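Local coordinates for outer membrane protein (Bartonella henselae, PDB 2FI9) that is of unknown function and belongs to the DUF498/DUF598 family, with a compact alpha/beta fold in a single chain, at residues Ile69-Leu83 / Ile96-Phe110. Sequence-based numbering, arbitrary orientation.
Sequences IEVLLIGTGVELLRL and ISSDTMSTGAAVRTF
Ile96 leads into the pairing by laying CG2 against Leu72 CB (3.8 Å) and, more loosely, Ile69 CG2. From there strand 97-101 runs parallel to strand 71-75, their axes 12° apart. The ladder alternates: Glu70 O takes Ser97 N, Ser97 O takes Leu72 N, Leu72 O takes Asp99 N, and Asp99 O takes Ile74 N. Met101 N to Ile74 O and Thr76 N to Met101 O finish it. Thr100 lies on the Leu72 and Ile74 face, with CG2 4.0 Å from Ile74 CB. Its hydroxyl, lodged between backbone N and carbonyl carbon (chi1 61°), donates a hydrogen bond from Thr100 OG1 to Leu81 O at 2.8 Å. The donor oxygen lies 32° off the plane of that carbonyl; this bond ties the returning loop to the strand edge. On the other face Met101, bent at chi3, brings CE to Leu73 CD2 (3.9 Å). Ser102 N-caps the next helix, its OG accepting from Ala105 N. Thr103 grips Gly77 twice: Thr103 N meets Gly77 O at 2.7 Å, in plane on a lone pair, and Thr103 OG1 accepts from Gly77 N at 3.0 Å while also sharing a hydrogen bond with Phe125 O. Ala106 sets CB 3.6 Å from Gly75 CA, where the missing side chain lets the helix come close. One turn on, Leu73 CD1 fits against Thr109 CG2 (3.7 Å) and Phe110 CB. The pairing belongs to a right-handed beta-alpha-beta crossover through helix 85-93, whose Leu91 touches Leu72, Ile96 and Ser98; helix 103-115 packs on the opposite face, strand 97-101 is outermost, and strand 120-124 flanks 71-75 on its other side.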
loop_
_atom_site.group_PDB
_atom_site.type_symbol
_atom_site.label_atom_id
_atom_site.label_comp_id
_atom_site.label_asym_id
_atom_site.label_seq_id
_atom_site.Cartn_x
_atom_site.Cartn_y
_atom_site.Cartn_z
ATOM N N ILE A 69 -10.807 -3.920 5.332
ATOM C CA ILE A 69 -10.291 -3.107 4.225
ATOM C C ILE A 69 -11.354 -3.004 3.145
ATOM O O ILE A 69 -11.777 -4.027 2.601
ATOM C CB ILE A 69 -8.983 -3.721 3.632
ATOM C CG1 ILE A 69 -7.895 -3.780 4.722
ATOM C CG2 ILE A 69 -8.499 -2.927 2.417
ATOM C CD1 ILE A 69 -6.716 -4.669 4.378
ATOM N N GLU A 70 -11.788 -1.777 2.841
ATOM C CA GLU A 70 -12.701 -1.539 1.703
ATOM C C GLU A 70 -11.965 -1.096 0.452
ATOM O O GLU A 70 -12.409 -1.374 -0.674
ATOM C CB GLU A 70 -13.736 -0.470 2.026
ATOM C CG GLU A 70 -14.717 -0.849 3.125
ATOM C CD GLU A 70 -16.061 -0.168 2.943
ATOM O OE1 GLU A 70 -16.638 -0.274 1.827
ATOM O OE2 GLU A 70 -16.543 0.469 3.912
ATOM N N VAL A 71 -10.858 -0.388 0.640
ATOM C CA VAL A 71 -10.119 0.162 -0.513
ATOM C C VAL A 71 -8.609 -0.024 -0.351
ATOM O O VAL A 71 -8.052 0.219 0.729
ATOM C CB VAL A 71 -10.505 1.659 -0.821
ATOM C CG1 VAL A 71 -10.311 2.545 0.366
ATOM C CG2 VAL A 71 -9.722 2.221 -2.032
ATOM N N LEU A 72 -7.979 -0.525 -1.414
ATOM C CA LEU A 72 -6.541 -0.660 -1.471
ATOM C C LEU A 72 -5.937 0.265 -2.540
ATOM O O LEU A 72 -6.295 0.186 -3.737
ATOM C CB LEU A 72 -6.149 -2.116 -1.754
ATOM C CG LEU A 72 -4.638 -2.332 -1.917
ATOM C CD1 LEU A 72 -3.870 -2.065 -0.614
ATOM C CD2 LEU A 72 -4.376 -3.728 -2.425
ATOM N N LEU A 73 -5.025 1.134 -2.110
ATOM C CA LEU A 73 -4.283 1.971 -3.044
ATOM C C LEU A 73 -2.976 1.258 -3.311
ATOM O O LEU A 73 -2.349 0.746 -2.380
ATOM C CB LEU A 73 -4.024 3.356 -2.447
ATOM C CG LEU A 73 -5.285 4.045 -1.915
ATOM C CD1 LEU A 73 -4.937 5.281 -1.112
ATOM C CD2 LEU A 73 -6.219 4.387 -3.080
ATOM N N ILE A 74 -2.588 1.183 -4.583
ATOM C CA ILE A 74 -1.352 0.542 -4.955
ATOM C C ILE A 74 -0.431 1.548 -5.631
ATOM O O ILE A 74 -0.726 2.073 -6.726
ATOM C CB ILE A 74 -1.618 -0.684 -5.860
ATOM C CG1 ILE A 74 -2.530 -1.665 -5.111
ATOM C CG2 ILE A 74 -0.298 -1.363 -6.242
ATOM C CD1 ILE A 74 -3.221 -2.673 -5.996
ATOM N N GLY A 75 0.679 1.834 -4.958
ATOM C CA GLY A 75 1.685 2.764 -5.474
ATOM C C GLY A 75 2.685 1.936 -6.243
ATOM O O GLY A 75 3.407 1.122 -5.639
ATOM N N THR A 76 2.709 2.131 -7.569
ATOM C CA THR A 76 3.517 1.308 -8.482
ATOM C C THR A 76 4.816 1.978 -8.935
ATOM O O THR A 76 5.262 1.802 -10.100
ATOM C CB THR A 76 2.714 0.874 -9.738
ATOM O OG1 THR A 76 2.216 2.030 -10.427
ATOM C CG2 THR A 76 1.556 -0.036 -9.364
ATOM N N GLY A 77 5.407 2.762 -8.040
ATOM C CA GLY A 77 6.680 3.426 -8.310
ATOM C C GLY A 77 6.513 4.771 -9.004
ATOM O O GLY A 77 5.582 5.517 -8.694
ATOM N N VAL A 78 7.423 5.093 -9.922
ATOM C CA VAL A 78 7.399 6.409 -10.565
ATOM C C VAL A 78 6.326 6.530 -11.634
ATOM O O VAL A 78 5.894 7.632 -11.955
ATOM C CB VAL A 78 8.788 6.858 -11.140
ATOM C CG1 VAL A 78 9.773 7.064 -10.027
ATOM C CG2 VAL A 78 9.330 5.866 -12.176
ATOM N N GLU A 79 5.908 5.403 -12.198
ATOM C CA GLU A 79 4.900 5.402 -13.252
ATOM C C GLU A 79 3.705 4.600 -12.795
ATOM O O GLU A 79 3.855 3.625 -12.055
ATOM C CB GLU A 79 5.458 4.782 -14.539
ATOM C CG GLU A 79 6.528 5.607 -15.226
ATOM C CD GLU A 79 5.996 6.915 -15.769
ATOM O OE1 GLU A 79 5.000 6.877 -16.535
ATOM O OE2 GLU A 79 6.582 7.974 -15.432
ATOM N N LEU A 80 2.522 4.993 -13.255
ATOM C CA LEU A 80 1.308 4.232 -12.973
ATOM C C LEU A 80 1.319 2.962 -13.846
ATOM O O LEU A 80 1.424 3.037 -15.077
ATOM C CB LEU A 80 0.069 5.096 -13.237
ATOM C CG LEU A 80 -1.347 4.563 -12.964
ATOM C CD1 LEU A 80 -2.323 5.729 -12.943
ATOM C CD2 LEU A 80 -1.812 3.509 -13.981
ATOM N N LEU A 81 1.210 1.805 -13.199
ATOM C CA LEU A 81 1.219 0.508 -13.886
ATOM C C LEU A 81 -0.087 -0.237 -13.651
ATOM O O LEU A 81 -0.720 -0.064 -12.620
ATOM C CB LEU A 81 2.380 -0.347 -13.375
ATOM C CG LEU A 81 3.777 0.252 -13.447
ATOM C CD1 LEU A 81 4.826 -0.772 -12.990
ATOM C CD2 LEU A 81 4.087 0.763 -14.864
ATOM N N ARG A 82 -0.487 -1.061 -14.618
ATOM C CA ARG A 82 -1.708 -1.866 -14.515
ATOM C C ARG A 82 -1.601 -2.950 -13.475
ATOM O O ARG A 82 -0.547 -3.543 -13.285
ATOM C CB ARG A 82 -2.026 -2.518 -15.873
ATOM C CG ARG A 82 -2.351 -1.518 -16.969
ATOM C CD ARG A 82 -3.709 -0.807 -16.781
ATOM N NE ARG A 82 -4.735 -1.652 -16.156
ATOM C CZ ARG A 82 -5.297 -2.726 -16.707
ATOM N NH1 ARG A 82 -4.945 -3.133 -17.923
ATOM N NH2 ARG A 82 -6.215 -3.400 -16.026
ATOM N N LEU A 83 -2.711 -3.206 -12.801
ATOM C CA LEU A 83 -2.796 -4.293 -11.850
ATOM C C LEU A 83 -2.956 -5.588 -12.656
ATOM O O LEU A 83 -3.817 -5.661 -13.529
ATOM C CB LEU A 83 -4.000 -4.080 -10.942
ATOM C CG LEU A 83 -4.140 -4.990 -9.735
ATOM C CD1 LEU A 83 -2.909 -4.878 -8.852
ATOM C CD2 LEU A 83 -5.399 -4.597 -8.973
ATOM N N ILE A 96 -12.600 -5.965 -2.231
ATOM C CA ILE A 96 -11.759 -4.807 -1.999
ATOM C C ILE A 96 -11.677 -4.001 -3.281
ATOM O O ILE A 96 -11.271 -4.521 -4.325
ATOM C CB ILE A 96 -10.349 -5.207 -1.537
ATOM C CG1 ILE A 96 -10.426 -5.996 -0.215
ATOM C CG2 ILE A 96 -9.446 -3.967 -1.391
ATOM C CD1 ILE A 96 -9.138 -6.655 0.140
ATOM N N SER A 97 -12.088 -2.743 -3.208
ATOM C CA SER A 97 -11.979 -1.868 -4.355
ATOM C C SER A 97 -10.540 -1.326 -4.387
ATOM O O SER A 97 -9.994 -0.913 -3.353
ATOM C CB SER A 97 -13.082 -0.790 -4.343
ATOM O OG SER A 97 -12.666 0.422 -3.746
ATOM N N SER A 98 -9.898 -1.392 -5.545
ATOM C CA SER A 98 -8.480 -1.078 -5.608
ATOM C C SER A 98 -8.094 -0.313 -6.847
ATOM O O SER A 98 -8.778 -0.364 -7.874
ATOM C CB SER A 98 -7.630 -2.351 -5.468
ATOM O OG SER A 98 -7.828 -3.226 -6.567
ATOM N N ASP A 99 -6.986 0.407 -6.756
ATOM C CA ASP A 99 -6.531 1.157 -7.895
ATOM C C ASP A 99 -5.043 1.420 -7.807
ATOM O O ASP A 99 -4.477 1.471 -6.722
ATOM C CB ASP A 99 -7.307 2.449 -8.032
ATOM C CG ASP A 99 -7.344 2.945 -9.455
ATOM O OD1 ASP A 99 -6.965 2.190 -10.409
ATOM O OD2 ASP A 99 -7.754 4.109 -9.627
ATOM N N THR A 100 -4.414 1.565 -8.967
ATOM C CA THR A 100 -2.999 1.841 -9.030
ATOM C C THR A 100 -2.779 3.306 -9.410
ATOM O O THR A 100 -3.642 3.940 -10.018
ATOM C CB THR A 100 -2.322 0.929 -10.064
ATOM O OG1 THR A 100 -2.902 1.192 -11.334
ATOM C CG2 THR A 100 -2.552 -0.572 -9.723
ATOM N N MET A 101 -1.597 3.808 -9.078
ATOM C CA MET A 101 -1.152 5.211 -9.342
ATOM C C MET A 101 0.318 5.195 -8.903
ATOM O O MET A 101 0.769 4.228 -8.257
ATOM C CB MET A 101 -1.947 6.218 -8.463
ATOM C CG MET A 101 -1.989 5.867 -6.931
ATOM S SD MET A 101 -3.371 6.493 -5.904
ATOM C CE MET A 101 -4.707 5.438 -6.495
ATOM N N SER A 102 1.070 6.226 -9.249
ATOM C CA SER A 102 2.441 6.340 -8.772
ATOM C C SER A 102 2.529 6.246 -7.244
ATOM O O SER A 102 1.528 6.459 -6.518
ATOM C CB SER A 102 3.032 7.671 -9.229
ATOM O OG SER A 102 2.405 8.721 -8.515
ATOM N N THR A 103 3.714 5.909 -6.737
ATOM C CA THR A 103 3.914 5.816 -5.288
ATOM C C THR A 103 3.609 7.158 -4.617
ATOM O O THR A 103 2.961 7.191 -3.576
ATOM C CB THR A 103 5.310 5.274 -4.935
ATOM O OG1 THR A 103 5.353 3.888 -5.274
ATOM C CG2 THR A 103 5.633 5.419 -3.397
ATOM N N GLY A 104 4.033 8.255 -5.240
ATOM C CA GLY A 104 3.766 9.603 -4.694
ATOM C C GLY A 104 2.274 9.862 -4.532
ATOM O O GLY A 104 1.815 10.266 -3.471
ATOM N N ALA A 105 1.522 9.585 -5.597
ATOM C CA ALA A 105 0.078 9.764 -5.618
ATOM C C ALA A 105 -0.582 8.869 -4.587
ATOM O O ALA A 105 -1.510 9.295 -3.912
ATOM C CB ALA A 105 -0.479 9.466 -7.013
ATOM N N ALA A 106 -0.117 7.630 -4.470
ATOM C CA ALA A 106 -0.728 6.703 -3.520
ATOM C C ALA A 106 -0.521 7.193 -2.077
ATOM O O ALA A 106 -1.446 7.144 -1.241
ATOM C CB ALA A 106 -0.174 5.310 -3.717
ATOM N N VAL A 107 0.685 7.677 -1.775
ATOM C CA VAL A 107 0.957 8.232 -0.441
ATOM C C VAL A 107 -0.026 9.359 -0.116
ATOM O O VAL A 107 -0.647 9.365 0.964
ATOM C CB VAL A 107 2.420 8.765 -0.300
ATOM C CG1 VAL A 107 2.580 9.669 0.954
ATOM C CG2 VAL A 107 3.433 7.603 -0.310
ATOM N N ARG A 108 -0.173 10.305 -1.047
ATOM C CA ARG A 108 -0.981 11.492 -0.800
ATOM C C ARG A 108 -2.442 11.129 -0.631
ATOM O O ARG A 108 -3.107 11.666 0.251
ATOM C CB ARG A 108 -0.811 12.508 -1.925
ATOM C CG ARG A 108 0.551 13.176 -1.919
ATOM C CD ARG A 108 0.656 14.237 -3.000
ATOM N NE ARG A 108 0.639 13.677 -4.357
ATOM C CZ ARG A 108 1.726 13.343 -5.054
ATOM N NH1 ARG A 108 2.938 13.488 -4.526
ATOM N NH2 ARG A 108 1.600 12.863 -6.281
ATOM N N THR A 109 -2.905 10.177 -1.444
ATOM C CA THR A 109 -4.284 9.692 -1.414
ATOM C C THR A 109 -4.548 8.864 -0.165
ATOM O O THR A 109 -5.595 9.024 0.464
ATOM C CB THR A 109 -4.647 8.837 -2.666
ATOM O OG1 THR A 109 -4.378 9.573 -3.864
ATOM C CG2 THR A 109 -6.112 8.464 -2.655
ATOM N N PHE A 110 -3.617 7.969 0.176
ATOM C CA PHE A 110 -3.694 7.226 1.441
ATOM C C PHE A 110 -3.851 8.154 2.648
ATOM O O PHE A 110 -4.713 7.930 3.498
ATOM C CB PHE A 110 -2.466 6.342 1.650
ATOM C CG PHE A 110 -2.461 5.623 2.976
ATOM C CD1 PHE A 110 -3.294 4.525 3.187
ATOM C CD2 PHE A 110 -1.649 6.065 4.033
ATOM C CE1 PHE A 110 -3.308 3.857 4.409
ATOM C CE2 PHE A 110 -1.656 5.388 5.287
ATOM C CZ PHE A 110 -2.485 4.290 5.474
HETATM O O HOH W 1 6.004 8.420 -7.257
#